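Long-range contacts in twitching motility protein PilT (Aquifex aeolicus, PDB 2EYU), which drives retraction of type IV pili in twitching motility, probably as an ATP-hydrolysing motor of the P-loop NTPase class: residues K53-I58 / K71-N76; L170-G175 / L234-E239; S86-L91 / L110-T115. The protein carries 1 engineered substitution. All blocks are in the same frame, centred on the assembly; numbering follows the deposited sequence.

All three contacts sit well away from the centre of the chain and are only partly buried, but they join different elements. Contact 1 pairs two parallel strands at one border of the central sheet and is the polar one, held by backbone and side-chain hydrogen bonds. Contact 2 lies at another part of the same sheet, its centre about 37 Å from that of contact 1, where a strand end and its loop touch a helix near the C-terminus, with no hydrogen bond between them. Contact 3, about 22 Å from contact 1 between centres, joins two helices on one sheet face by van der Waals contact without a hydrogen bond across it. Strand 74-79 of contact 1 is followed in the chain by helix 87-97 of contact 3.

Contact 1. Residues K53-I58 / K71-N76; sequences KSYHII and KKSIVN
I57 and V75 sit side by side in the parallel pairing of strands 56-61 and 74-79, the latter outermost in the P-loop NTPase sheet. Of the backbone bonds, N76 N reaches I57 O at 2.7 Å, nearly along the C=O axis. I74 N donates to Y55 O, whose placing is less certain, and the bond from I57 N to I74 O is modelled so short that its length is doubtful. Between the amide bonds, V75 CA makes a C-H...O contact with I57 O at 3.3 Å.

Two side chains bond to the opposite backbone. The hydroxyl of buried S73 extends the pairing beyond the strands: OG accepts from Y55 N at 2.9 Å and donates to K53 O, a bond of doubtful shortness. In H56, CG lies anti to the backbone N (chi1 -170°), which brings ND1 within 3.1 Å of I74 O. That bond is nearly straight, 168° at the hydrogen; the oxygen lies in the imidazole plane, whereas ND1 stands above the carbonyl plane. NE2 is held by E97, so both ring nitrogens are bonded. A leucine in place of H56 would probably leave E97 without this mate and I74 O with one donor fewer.

Apolar contact is sparse. I57 CG2 meets V75 CG2 at 4.1 Å, I57 CD1 lies against S73 CB, and I74 CD1 covers one face of the H56 imidazole.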
ATOM      1  N   LYS A  53       8.844 -11.910 -13.773  1.00 17.09           N
ATOM      2  CA  LYS A  53      10.239 -12.071 -13.366  1.00 20.25           C
ATOM      3  C   LYS A  53      10.537 -13.399 -12.707  1.00 27.67           C
ATOM      4  O   LYS A  53       9.688 -13.972 -12.005  1.00 34.49           O
ATOM      5  CB  LYS A  53      10.536 -10.933 -12.388  1.00 22.91           C
ATOM      6  CG  LYS A  53      10.753  -9.591 -13.107  1.00 30.35           C
ATOM      7  CD  LYS A  53      12.059  -8.965 -12.655  1.00 35.09           C
ATOM      8  CE  LYS A  53      13.203  -9.366 -13.577  1.00 53.73           C
ATOM      9  NZ  LYS A  53      13.754  -8.187 -14.306  1.00 59.39           N
ATOM     10  N   SER A  54      11.757 -13.926 -12.901  1.00 27.10           N
ATOM     11  CA  SER A  54      12.078 -15.138 -12.146  1.00 32.00           C
ATOM     12  C   SER A  54      12.709 -14.779 -10.802  1.00 28.37           C
ATOM     13  O   SER A  54      13.916 -14.880 -10.632  1.00 24.64           O
ATOM     14  CB  SER A  54      12.997 -16.096 -12.893  1.00 37.25           C
ATOM     15  OG  SER A  54      13.676 -15.521 -13.982  1.00 30.35           O
ATOM     16  N   TYR A  55      11.903 -14.396  -9.824  1.00 38.80           N
ATOM     17  CA  TYR A  55      12.351 -14.106  -8.474  1.00 28.72           C
ATOM     18  C   TYR A  55      12.037 -15.247  -7.506  1.00 24.77           C
ATOM     19  O   TYR A  55      11.270 -16.142  -7.856  1.00 36.23           O
ATOM     20  CB  TYR A  55      11.628 -12.894  -7.896  1.00 26.32           C
ATOM     21  CG  TYR A  55      11.956 -11.534  -8.435  1.00 31.35           C
ATOM     22  CD1 TYR A  55      13.088 -11.287  -9.188  1.00 32.75           C
ATOM     23  CD2 TYR A  55      11.093 -10.476  -8.157  1.00 39.43           C
ATOM     24  CE1 TYR A  55      13.355 -10.015  -9.667  1.00 39.61           C
ATOM     25  CE2 TYR A  55      11.362  -9.211  -8.631  1.00 41.25           C
ATOM     26  CZ  TYR A  55      12.490  -8.985  -9.384  1.00 33.08           C
ATOM     27  OH  TYR A  55      12.755  -7.718  -9.854  1.00 51.30           O
ATOM     28  N   HIS A  56      12.601 -15.152  -6.316  1.00 28.94           N
ATOM     29  CA  HIS A  56      12.198 -15.894  -5.135  1.00 24.85           C
ATOM     30  C   HIS A  56      11.205 -15.025  -4.351  1.00 38.42           C
ATOM     31  O   HIS A  56      11.591 -13.902  -3.990  1.00 23.57           O
ATOM     32  CB  HIS A  56      13.357 -16.250  -4.233  1.00 25.37           C
ATOM     33  CG  HIS A  56      13.024 -17.202  -3.134  1.00 28.17           C
ATOM     34  ND1 HIS A  56      11.784 -17.799  -2.997  1.00 31.84           N
ATOM     35  CD2 HIS A  56      13.785 -17.665  -2.114  1.00 33.08           C
ATOM     36  CE1 HIS A  56      11.797 -18.581  -1.937  1.00 31.81           C
ATOM     37  NE2 HIS A  56      12.997 -18.524  -1.381  1.00 43.86           N
ATOM     38  N   ILE A  57       9.988 -15.527  -4.133  1.00 23.48           N
ATOM     39  CA  ILE A  57       8.995 -14.654  -3.472  1.00 26.69           C
ATOM     40  C   ILE A  57       8.518 -15.325  -2.192  1.00 28.28           C
ATOM     41  O   ILE A  57       8.128 -16.489  -2.168  1.00 25.63           O
ATOM     42  CB  ILE A  57       7.815 -14.293  -4.385  1.00 24.23           C
ATOM     43  CG1 ILE A  57       8.126 -13.516  -5.664  1.00 21.25           C
ATOM     44  CG2 ILE A  57       6.748 -13.455  -3.668  1.00 13.53           C
ATOM     45  CD1 ILE A  57       6.911 -13.289  -6.552  1.00 19.36           C
ATOM     46  N   ILE A  58       8.557 -14.595  -1.069  1.00 19.58           N
ATOM     47  CA  ILE A  58       8.127 -15.269   0.157  1.00 19.25           C
ATOM     48  C   ILE A  58       6.945 -14.498   0.722  1.00 30.37           C
ATOM     49  O   ILE A  58       6.970 -13.262   0.812  1.00 28.27           O
ATOM     50  CB  ILE A  58       9.268 -15.386   1.175  1.00 29.47           C
ATOM     51  CG1 ILE A  58      10.442 -16.243   0.669  1.00 22.90           C
ATOM     52  CG2 ILE A  58       8.778 -15.888   2.524  1.00 20.97           C
ATOM     53  CD1 ILE A  58      11.331 -16.768   1.770  1.00 21.18           C
ATOM     54  N   LYS A  71       4.381 -19.873 -12.062  1.00 36.52           N
ATOM     55  CA  LYS A  71       4.686 -19.194 -13.307  1.00 29.50           C
ATOM     56  C   LYS A  71       6.184 -18.985 -13.472  1.00 32.10           C
ATOM     57  O   LYS A  71       6.925 -19.970 -13.453  1.00 37.20           O
ATOM     58  CB  LYS A  71       3.925 -17.856 -13.331  1.00 26.15           C
ATOM     59  CG  LYS A  71       2.415 -18.070 -13.449  1.00 33.57           C
ATOM     60  CD  LYS A  71       1.636 -16.776 -13.365  1.00 39.23           C
ATOM     61  CE  LYS A  71       0.289 -16.814 -14.054  1.00 44.25           C
ATOM     62  NZ  LYS A  71       0.377 -17.017 -15.529  1.00 38.12           N
ATOM     63  N   LYS A  72       6.661 -17.756 -13.634  1.00 36.61           N
ATOM     64  CA  LYS A  72       8.094 -17.511 -13.795  1.00 36.35           C
ATOM     65  C   LYS A  72       8.863 -17.468 -12.483  1.00 32.10           C
ATOM     66  O   LYS A  72      10.068 -17.742 -12.477  1.00 26.55           O
ATOM     67  CB  LYS A  72       8.313 -16.188 -14.553  1.00 39.61           C
ATOM     68  CG  LYS A  72       9.484 -16.246 -15.515  1.00 39.09           C
ATOM     69  CD  LYS A  72       9.682 -15.013 -16.362  1.00 36.08           C
ATOM     70  CE  LYS A  72       9.000 -15.126 -17.712  1.00 35.16           C
ATOM     71  NZ  LYS A  72       7.815 -14.246 -17.857  1.00 49.30           N
ATOM     72  N   SER A  73       8.211 -17.124 -11.367  1.00 27.20           N
ATOM     73  CA  SER A  73       8.877 -16.909 -10.100  1.00 21.92           C
ATOM     74  C   SER A  73       8.709 -18.113  -9.174  1.00 29.53           C
ATOM     75  O   SER A  73       7.890 -18.958  -9.512  1.00 31.91           O
ATOM     76  CB  SER A  73       8.366 -15.651  -9.372  1.00 20.40           C
ATOM     77  OG  SER A  73       9.025 -14.476  -9.790  1.00 42.71           O
ATOM     78  N   ILE A  74       9.482 -18.123  -8.095  1.00 28.13           N
ATOM     79  CA  ILE A  74       9.404 -19.135  -7.044  1.00 27.88           C
ATOM     80  C   ILE A  74       8.785 -18.553  -5.778  1.00 33.58           C
ATOM     81  O   ILE A  74       9.427 -17.768  -5.075  1.00 36.81           O
ATOM     82  CB  ILE A  74      10.789 -19.740  -6.762  1.00 34.20           C
ATOM     83  CG1 ILE A  74      10.895 -20.504  -5.443  1.00 30.27           C
ATOM     84  CG2 ILE A  74      11.877 -18.683  -6.860  1.00 63.79           C
ATOM     85  CD1 ILE A  74      12.148 -21.357  -5.375  1.00 42.71           C
ATOM     86  N   VAL A  75       7.536 -18.939  -5.519  1.00 28.69           N
ATOM     87  CA  VAL A  75       6.720 -18.378  -4.447  1.00 23.34           C
ATOM     88  C   VAL A  75       6.440 -19.329  -3.300  1.00 34.44           C
ATOM     89  O   VAL A  75       5.769 -20.362  -3.328  1.00 33.80           O
ATOM     90  CB  VAL A  75       5.384 -17.856  -5.035  1.00 32.68           C
ATOM     91  CG1 VAL A  75       4.502 -19.025  -5.432  1.00 39.43           C
ATOM     92  CG2 VAL A  75       4.653 -16.934  -4.066  1.00 24.51           C
ATOM     93  N   ASN A  76       6.995 -18.960  -2.148  1.00 28.64           N
ATOM     94  CA  ASN A  76       6.670 -19.680  -0.924  1.00 27.41           C
ATOM     95  C   ASN A  76       5.657 -18.880  -0.115  1.00 26.04           C
ATOM     96  O   ASN A  76       5.937 -17.735   0.241  1.00 22.89           O
ATOM     97  CB  ASN A  76       7.942 -19.937  -0.119  1.00 28.66           C
ATOM     98  CG  ASN A  76       8.820 -20.966  -0.803  1.00 32.78           C
ATOM     99  OD1 ASN A  76       8.629 -21.246  -1.988  1.00 57.36           O
ATOM    100  ND2 ASN A  76       9.773 -21.533  -0.072  1.00 55.95           N
TER

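Contact 2. Residues L170-G175 / L234-E239; sequences LLPKIG and LEDAME
L171 and D236 run past each other in opposite directions, so the tip of the leucine ends beside the base of the aspartate: L171 CD1 lies 3.4 Å from D236 CB. The same methyl touches the backbone oxygen D236 O and comes within 4.4 Å of A237 N, and thus rests on the helix backbone as much as on a side chain. P172 meets D236 from the opposite direction, its ring atom CG standing 3.5 Å from D236 OD2.

This is the end of strand 162-171, which forms a hairpin with strand 179-185 in the antiparallel part of the sheet, packed against helix 234-240. L171 is backbone-bonded to V179 of the neighbouring strand, and I232, just before the helix, adds to the cover on L171.

K173 crosses D236 obliquely. Its chain is bent at chi2, chi3 and chi4, and the approach is made by its middle: K173 CD is 3.3 Å from D236 OD2, and CE is already farther off. The ammonium turns away, with K173 NZ 5.4 Å from D236 OD2, too far for a salt bridge, although the opposite charges may still attract weakly. D236 CG lies anti to its own carbonyl carbon (chi1 -77°), which sends the carboxylate toward the P172 and K173 side.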
ATOM      1  N   LEU A 170     -13.629   0.057  -1.800  1.00 24.61           N
ATOM      2  CA  LEU A 170     -14.489  -0.513  -2.825  1.00 24.29           C
ATOM      3  C   LEU A 170     -15.890   0.073  -2.695  1.00 28.50           C
ATOM      4  O   LEU A 170     -16.490  -0.071  -1.625  1.00 46.51           O
ATOM      5  CB  LEU A 170     -14.518  -2.039  -2.694  1.00 16.38           C
ATOM      6  CG  LEU A 170     -13.267  -2.801  -3.127  1.00 27.68           C
ATOM      7  CD1 LEU A 170     -13.215  -4.169  -2.458  1.00 55.44           C
ATOM      8  CD2 LEU A 170     -13.232  -2.962  -4.633  1.00 25.96           C
ATOM      9  N   LEU A 171     -16.400   0.732  -3.727  1.00 29.75           N
ATOM     10  CA  LEU A 171     -17.710   1.379  -3.682  1.00 26.83           C
ATOM     11  C   LEU A 171     -18.724   0.599  -4.518  1.00 33.45           C
ATOM     12  O   LEU A 171     -18.333  -0.025  -5.510  1.00 34.29           O
ATOM     13  CB  LEU A 171     -17.679   2.755  -4.299  1.00 23.09           C
ATOM     14  CG  LEU A 171     -17.396   4.031  -3.515  1.00 38.86           C
ATOM     15  CD1 LEU A 171     -18.696   4.639  -3.005  1.00 45.58           C
ATOM     16  CD2 LEU A 171     -16.431   3.781  -2.371  1.00 39.78           C
ATOM     17  N   PRO A 172     -20.005   0.662  -4.190  1.00 41.30           N
ATOM     18  CA  PRO A 172     -21.003   0.067  -5.088  1.00 46.84           C
ATOM     19  C   PRO A 172     -21.144   0.896  -6.364  1.00 54.09           C
ATOM     20  O   PRO A 172     -20.514   1.950  -6.417  1.00 41.78           O
ATOM     21  CB  PRO A 172     -22.301   0.170  -4.284  1.00 46.02           C
ATOM     22  CG  PRO A 172     -22.080   1.356  -3.407  1.00 47.61           C
ATOM     23  CD  PRO A 172     -20.624   1.274  -3.005  1.00 43.21           C
ATOM     24  N   LYS A 173     -21.953   0.412  -7.280  1.00 74.55           N
ATOM     25  CA  LYS A 173     -22.544   1.010  -8.452  1.00 83.65           C
ATOM     26  C   LYS A 173     -22.406   0.153  -9.721  1.00 95.17           C
ATOM     27  O   LYS A 173     -22.342  -1.079  -9.675  1.00101.52           O
ATOM     28  CB  LYS A 173     -21.951   2.381  -8.775  1.00 80.71           C
ATOM     29  CG  LYS A 173     -22.772   3.617  -8.475  1.00 72.50           C
ATOM     30  CD  LYS A 173     -23.408   3.535  -7.090  1.00 62.63           C
ATOM     31  CE  LYS A 173     -24.836   2.969  -7.308  1.00 44.10           C
ATOM     32  NZ  LYS A 173     -24.954   2.694  -8.777  1.00 46.77           N
ATOM     33  N   ILE A 174     -22.379   0.900 -10.827  1.00105.63           N
ATOM     34  CA  ILE A 174     -22.372   0.368 -12.184  1.00113.16           C
ATOM     35  C   ILE A 174     -21.020   0.511 -12.875  1.00112.70           C
ATOM     36  O   ILE A 174     -20.052   0.993 -12.287  1.00112.27           O
ATOM     37  CB  ILE A 174     -23.457   1.075 -13.018  1.00117.05           C
ATOM     38  CG1 ILE A 174     -24.155   0.161 -14.034  1.00119.43           C
ATOM     39  CG2 ILE A 174     -22.894   2.314 -13.690  1.00118.48           C
ATOM     40  CD1 ILE A 174     -25.580  -0.217 -13.620  1.00126.02           C
ATOM     41  N   GLY A 175     -20.951   0.076 -14.131  1.00112.70           N
ATOM     42  CA  GLY A 175     -19.746   0.128 -14.937  1.00114.71           C
ATOM     43  C   GLY A 175     -19.117  -1.246 -15.116  1.00116.04           C
ATOM     44  O   GLY A 175     -18.880  -1.680 -16.240  1.00121.45           O
ATOM     45  N   LEU A 234     -23.475  10.528  -5.583  1.00 32.92           N
ATOM     46  CA  LEU A 234     -23.056  11.569  -4.655  1.00 29.29           C
ATOM     47  C   LEU A 234     -23.029  11.024  -3.235  1.00 31.86           C
ATOM     48  O   LEU A 234     -22.015  11.214  -2.562  1.00 25.02           O
ATOM     49  CB  LEU A 234     -23.978  12.791  -4.697  1.00 33.31           C
ATOM     50  CG  LEU A 234     -23.569  14.030  -3.903  1.00 27.75           C
ATOM     51  CD1 LEU A 234     -22.119  14.427  -4.171  1.00 21.74           C
ATOM     52  CD2 LEU A 234     -24.469  15.213  -4.226  1.00 21.23           C
ATOM     53  N   GLU A 235     -24.122  10.382  -2.798  1.00 30.28           N
ATOM     54  CA  GLU A 235     -24.181   9.956  -1.391  1.00 23.37           C
ATOM     55  C   GLU A 235     -23.094   8.943  -1.054  1.00 28.73           C
ATOM     56  O   GLU A 235     -22.522   8.901   0.036  1.00 30.96           O
ATOM     57  CB  GLU A 235     -25.545   9.357  -1.074  1.00 33.96           C
ATOM     58  CG  GLU A 235     -26.659   9.822  -2.005  1.00 53.60           C
ATOM     59  CD  GLU A 235     -27.702   8.736  -2.213  1.00 70.34           C
ATOM     60  OE1 GLU A 235     -28.764   9.014  -2.818  1.00 80.82           O
ATOM     61  OE2 GLU A 235     -27.445   7.593  -1.764  1.00 72.07           O
ATOM     62  N   ASP A 236     -22.799   8.075  -2.013  1.00 28.20           N
ATOM     63  CA  ASP A 236     -21.777   7.048  -1.797  1.00 27.49           C
ATOM     64  C   ASP A 236     -20.391   7.655  -1.614  1.00 26.83           C
ATOM     65  O   ASP A 236     -19.567   7.150  -0.855  1.00 29.49           O
ATOM     66  CB  ASP A 236     -21.783   6.084  -2.992  1.00 36.87           C
ATOM     67  CG  ASP A 236     -22.957   5.117  -2.882  1.00 44.31           C
ATOM     68  OD1 ASP A 236     -23.447   4.964  -1.743  1.00 53.14           O
ATOM     69  OD2 ASP A 236     -23.364   4.538  -3.909  1.00 44.00           O
ATOM     70  N   ALA A 237     -20.163   8.743  -2.335  1.00 29.59           N
ATOM     71  CA  ALA A 237     -18.889   9.444  -2.392  1.00 41.48           C
ATOM     72  C   ALA A 237     -18.623  10.151  -1.068  1.00 41.09           C
ATOM     73  O   ALA A 237     -17.601   9.941  -0.422  1.00 36.12           O
ATOM     74  CB  ALA A 237     -18.876  10.430  -3.546  1.00 44.80           C
HETATM   75  N   MSE A 238     -19.587  10.975  -0.686  1.00 33.14           N
HETATM   76  CA  MSE A 238     -19.604  11.611   0.625  1.00 33.09           C
HETATM   77  C   MSE A 238     -19.446  10.609   1.763  1.00 25.03           C
HETATM   78  O   MSE A 238     -18.746  10.849   2.763  1.00 27.86           O
HETATM   79  CB  MSE A 238     -20.922  12.381   0.792  1.00 40.06           C
HETATM   80  CG  MSE A 238     -21.089  13.557  -0.161  1.00 42.08           C
HETATM   81 SE   MSE A 238     -19.680  14.864   0.085  1.00 55.86          SE
HETATM   82  CE  MSE A 238     -19.967  14.908   1.989  1.00 54.14           C
ATOM     83  N   GLU A 239     -20.087   9.450   1.635  1.00 22.31           N
ATOM     84  CA  GLU A 239     -20.015   8.430   2.679  1.00 38.00           C
ATOM     85  C   GLU A 239     -18.615   7.865   2.906  1.00 40.93           C
ATOM     86  O   GLU A 239     -18.289   7.422   4.009  1.00 28.88           O
ATOM     87  CB  GLU A 239     -20.961   7.277   2.321  1.00 54.27           C
ATOM     88  CG  GLU A 239     -22.375   7.393   2.867  1.00 61.00           C
ATOM     89  CD  GLU A 239     -23.089   6.058   2.983  1.00 66.83           C
ATOM     90  OE1 GLU A 239     -23.914   5.904   3.905  1.00 63.68           O
ATOM     91  OE2 GLU A 239     -22.850   5.155   2.150  1.00 62.88           O
TER

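Contact 3. Residues S86-L91 / L110-T115; sequences SFADAL and LETVET
T112 is wedged against F87, A88 and L91, and its two branches divide the work. CB stands back from the partner helix, while OG1, anti to the carbonyl carbon of its residue (chi1 -63°), points to the start of that helix. There it lies 3.7 Å from F87 CB and 3.8 Å from A88 N, touching both without a hydrogen bond to either. The other tip, CG2, meets L91 CD1 at 3.8 Å, the leucine and threonine side chains crossing at about a right angle.

Helices 87-97 and 110-121 flank strand 101-104 in the chain and pack side by side on one face of the P-loop NTPase sheet. Their short segments run 27° from parallel, with axes 8.7 Å apart, and V104 of that strand touches F87, L91 and T112 from the sheet side. The small A88 permits the close approach; its CB rests on E111 CB at 4.0 Å.

One turn on, L91 CD1 sits between T112 and T115, 3.6 Å from T112 O and 4.1 Å from T115 CB. T115 turns its own hydroxyl back along the helix, where OG1 donates to E111 O at 3.0 Å; T115 N bonds to that oxygen from the other face of the carbonyl plane.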
ATOM      1  N   SER A  86       4.367 -16.579  14.599  1.00 55.38           N
ATOM      2  CA  SER A  86       4.279 -15.127  14.733  1.00 46.44           C
ATOM      3  C   SER A  86       4.791 -14.454  13.465  1.00 42.76           C
ATOM      4  O   SER A  86       5.705 -14.968  12.810  1.00 53.52           O
ATOM      5  CB  SER A  86       5.063 -14.678  15.968  1.00 40.41           C
ATOM      6  OG  SER A  86       6.448 -14.922  15.794  1.00 43.54           O
ATOM      7  N   PHE A  87       4.209 -13.318  13.081  1.00 30.49           N
ATOM      8  CA  PHE A  87       4.693 -12.673  11.859  1.00 29.26           C
ATOM      9  C   PHE A  87       6.168 -12.323  12.026  1.00 35.27           C
ATOM     10  O   PHE A  87       6.981 -12.468  11.115  1.00 45.21           O
ATOM     11  CB  PHE A  87       3.891 -11.426  11.516  1.00 34.10           C
ATOM     12  CG  PHE A  87       2.699 -11.637  10.599  1.00 31.72           C
ATOM     13  CD1 PHE A  87       1.512 -12.127  11.120  1.00 41.70           C
ATOM     14  CD2 PHE A  87       2.767 -11.344   9.248  1.00 28.53           C
ATOM     15  CE1 PHE A  87       0.411 -12.323  10.306  1.00 48.57           C
ATOM     16  CE2 PHE A  87       1.672 -11.547   8.427  1.00 45.24           C
ATOM     17  CZ  PHE A  87       0.488 -12.039   8.955  1.00 47.99           C
ATOM     18  N   ALA A  88       6.502 -11.851  13.228  1.00 39.94           N
ATOM     19  CA  ALA A  88       7.875 -11.463  13.515  1.00 37.49           C
ATOM     20  C   ALA A  88       8.838 -12.621  13.256  1.00 44.13           C
ATOM     21  O   ALA A  88       9.779 -12.507  12.462  1.00 39.04           O
ATOM     22  CB  ALA A  88       8.005 -10.973  14.951  1.00 47.51           C
ATOM     23  N   ASP A  89       8.582 -13.720  13.954  1.00 55.24           N
ATOM     24  CA  ASP A  89       9.342 -14.953  13.819  1.00 55.00           C
ATOM     25  C   ASP A  89       9.622 -15.294  12.356  1.00 39.98           C
ATOM     26  O   ASP A  89      10.771 -15.254  11.926  1.00 59.87           O
ATOM     27  CB  ASP A  89       8.594 -16.128  14.457  1.00 63.15           C
ATOM     28  CG  ASP A  89       9.573 -17.156  15.008  1.00 71.71           C
ATOM     29  OD1 ASP A  89       9.501 -18.331  14.589  1.00 94.14           O
ATOM     30  OD2 ASP A  89      10.406 -16.775  15.848  1.00 93.01           O
ATOM     31  N   ALA A  90       8.550 -15.595  11.643  1.00 43.92           N
ATOM     32  CA  ALA A  90       8.549 -15.912  10.229  1.00 37.43           C
ATOM     33  C   ALA A  90       9.193 -14.828   9.387  1.00 35.72           C
ATOM     34  O   ALA A  90       9.792 -15.030   8.328  1.00 35.33           O
ATOM     35  CB  ALA A  90       7.112 -16.088   9.747  1.00 30.79           C
ATOM     36  N   LEU A  91       9.053 -13.578   9.848  1.00 31.23           N
ATOM     37  CA  LEU A  91       9.630 -12.563   8.945  1.00 25.56           C
ATOM     38  C   LEU A  91      11.146 -12.677   8.982  1.00 34.08           C
ATOM     39  O   LEU A  91      11.831 -12.754   7.959  1.00 34.36           O
ATOM     40  CB  LEU A  91       9.113 -11.202   9.350  1.00 26.66           C
ATOM     41  CG  LEU A  91       8.630 -10.252   8.259  1.00 33.30           C
ATOM     42  CD1 LEU A  91       8.353  -8.885   8.874  1.00 40.93           C
ATOM     43  CD2 LEU A  91       9.643 -10.151   7.132  1.00 30.06           C
ATOM     44  N   LEU A 110       5.296  -3.715  16.774  1.00 34.94           N
ATOM     45  CA  LEU A 110       6.602  -3.086  16.702  1.00 35.69           C
ATOM     46  C   LEU A 110       7.626  -4.028  16.090  1.00 40.37           C
ATOM     47  O   LEU A 110       8.378  -3.696  15.170  1.00 40.26           O
ATOM     48  CB  LEU A 110       7.005  -2.662  18.118  1.00 28.99           C
ATOM     49  CG  LEU A 110       8.120  -1.612  18.174  1.00 35.09           C
ATOM     50  CD1 LEU A 110       7.912  -0.626  17.034  1.00 35.88           C
ATOM     51  CD2 LEU A 110       8.175  -0.947  19.536  1.00 26.06           C
ATOM     52  N   GLU A 111       7.681  -5.265  16.599  1.00 42.98           N
ATOM     53  CA  GLU A 111       8.719  -6.170  16.112  1.00 45.58           C
ATOM     54  C   GLU A 111       8.592  -6.430  14.617  1.00 29.30           C
ATOM     55  O   GLU A 111       9.614  -6.485  13.924  1.00 36.46           O
ATOM     56  CB  GLU A 111       8.690  -7.489  16.897  1.00 54.26           C
ATOM     57  CG  GLU A 111       8.580  -7.278  18.403  1.00 61.58           C
ATOM     58  CD  GLU A 111       7.621  -8.242  19.077  1.00 68.16           C
ATOM     59  OE1 GLU A 111       7.998  -9.420  19.271  1.00 68.83           O
ATOM     60  OE2 GLU A 111       6.486  -7.827  19.412  1.00 71.20           O
ATOM     61  N   THR A 112       7.376  -6.610  14.120  1.00 33.30           N
ATOM     62  CA  THR A 112       7.129  -6.931  12.725  1.00 31.46           C
ATOM     63  C   THR A 112       7.538  -5.751  11.850  1.00 23.25           C
ATOM     64  O   THR A 112       8.242  -5.860  10.859  1.00 41.50           O
ATOM     65  CB  THR A 112       5.643  -7.171  12.399  1.00 27.44           C
ATOM     66  OG1 THR A 112       5.163  -8.303  13.119  1.00 40.85           O
ATOM     67  CG2 THR A 112       5.491  -7.464  10.904  1.00 22.99           C
ATOM     68  N   VAL A 113       7.023  -4.605  12.288  1.00 24.87           N
ATOM     69  CA  VAL A 113       7.296  -3.352  11.604  1.00 22.53           C
ATOM     70  C   VAL A 113       8.790  -3.050  11.514  1.00 25.16           C
ATOM     71  O   VAL A 113       9.316  -2.634  10.478  1.00 40.19           O
ATOM     72  CB  VAL A 113       6.631  -2.192  12.364  1.00 22.35           C
ATOM     73  CG1 VAL A 113       7.008  -0.893  11.668  1.00 23.32           C
ATOM     74  CG2 VAL A 113       5.124  -2.334  12.416  1.00 38.41           C
ATOM     75  N   GLU A 114       9.490  -3.231  12.634  1.00 20.66           N
ATOM     76  CA  GLU A 114      10.934  -2.986  12.649  1.00 28.09           C
ATOM     77  C   GLU A 114      11.622  -3.976  11.728  1.00 24.11           C
ATOM     78  O   GLU A 114      12.552  -3.690  10.968  1.00 28.91           O
ATOM     79  CB  GLU A 114      11.519  -3.076  14.058  1.00 40.07           C
ATOM     80  CG  GLU A 114      12.597  -2.054  14.351  1.00 49.40           C
ATOM     81  CD  GLU A 114      13.720  -2.009  13.339  1.00 64.01           C
ATOM     82  OE1 GLU A 114      13.568  -1.370  12.273  1.00 60.82           O
ATOM     83  OE2 GLU A 114      14.785  -2.605  13.609  1.00 98.39           O
ATOM     84  N   THR A 115      11.158  -5.227  11.737  1.00 27.38           N
ATOM     85  CA  THR A 115      11.852  -6.132  10.815  1.00 29.91           C
ATOM     86  C   THR A 115      11.525  -5.753   9.378  1.00 27.89           C
ATOM     87  O   THR A 115      12.399  -5.819   8.513  1.00 40.11           O
ATOM     88  CB  THR A 115      11.517  -7.611  11.061  1.00 36.22           C
ATOM     89  OG1 THR A 115      11.738  -7.947  12.436  1.00 28.55           O
ATOM     90  CG2 THR A 115      12.457  -8.488  10.248  1.00 48.74           C
TER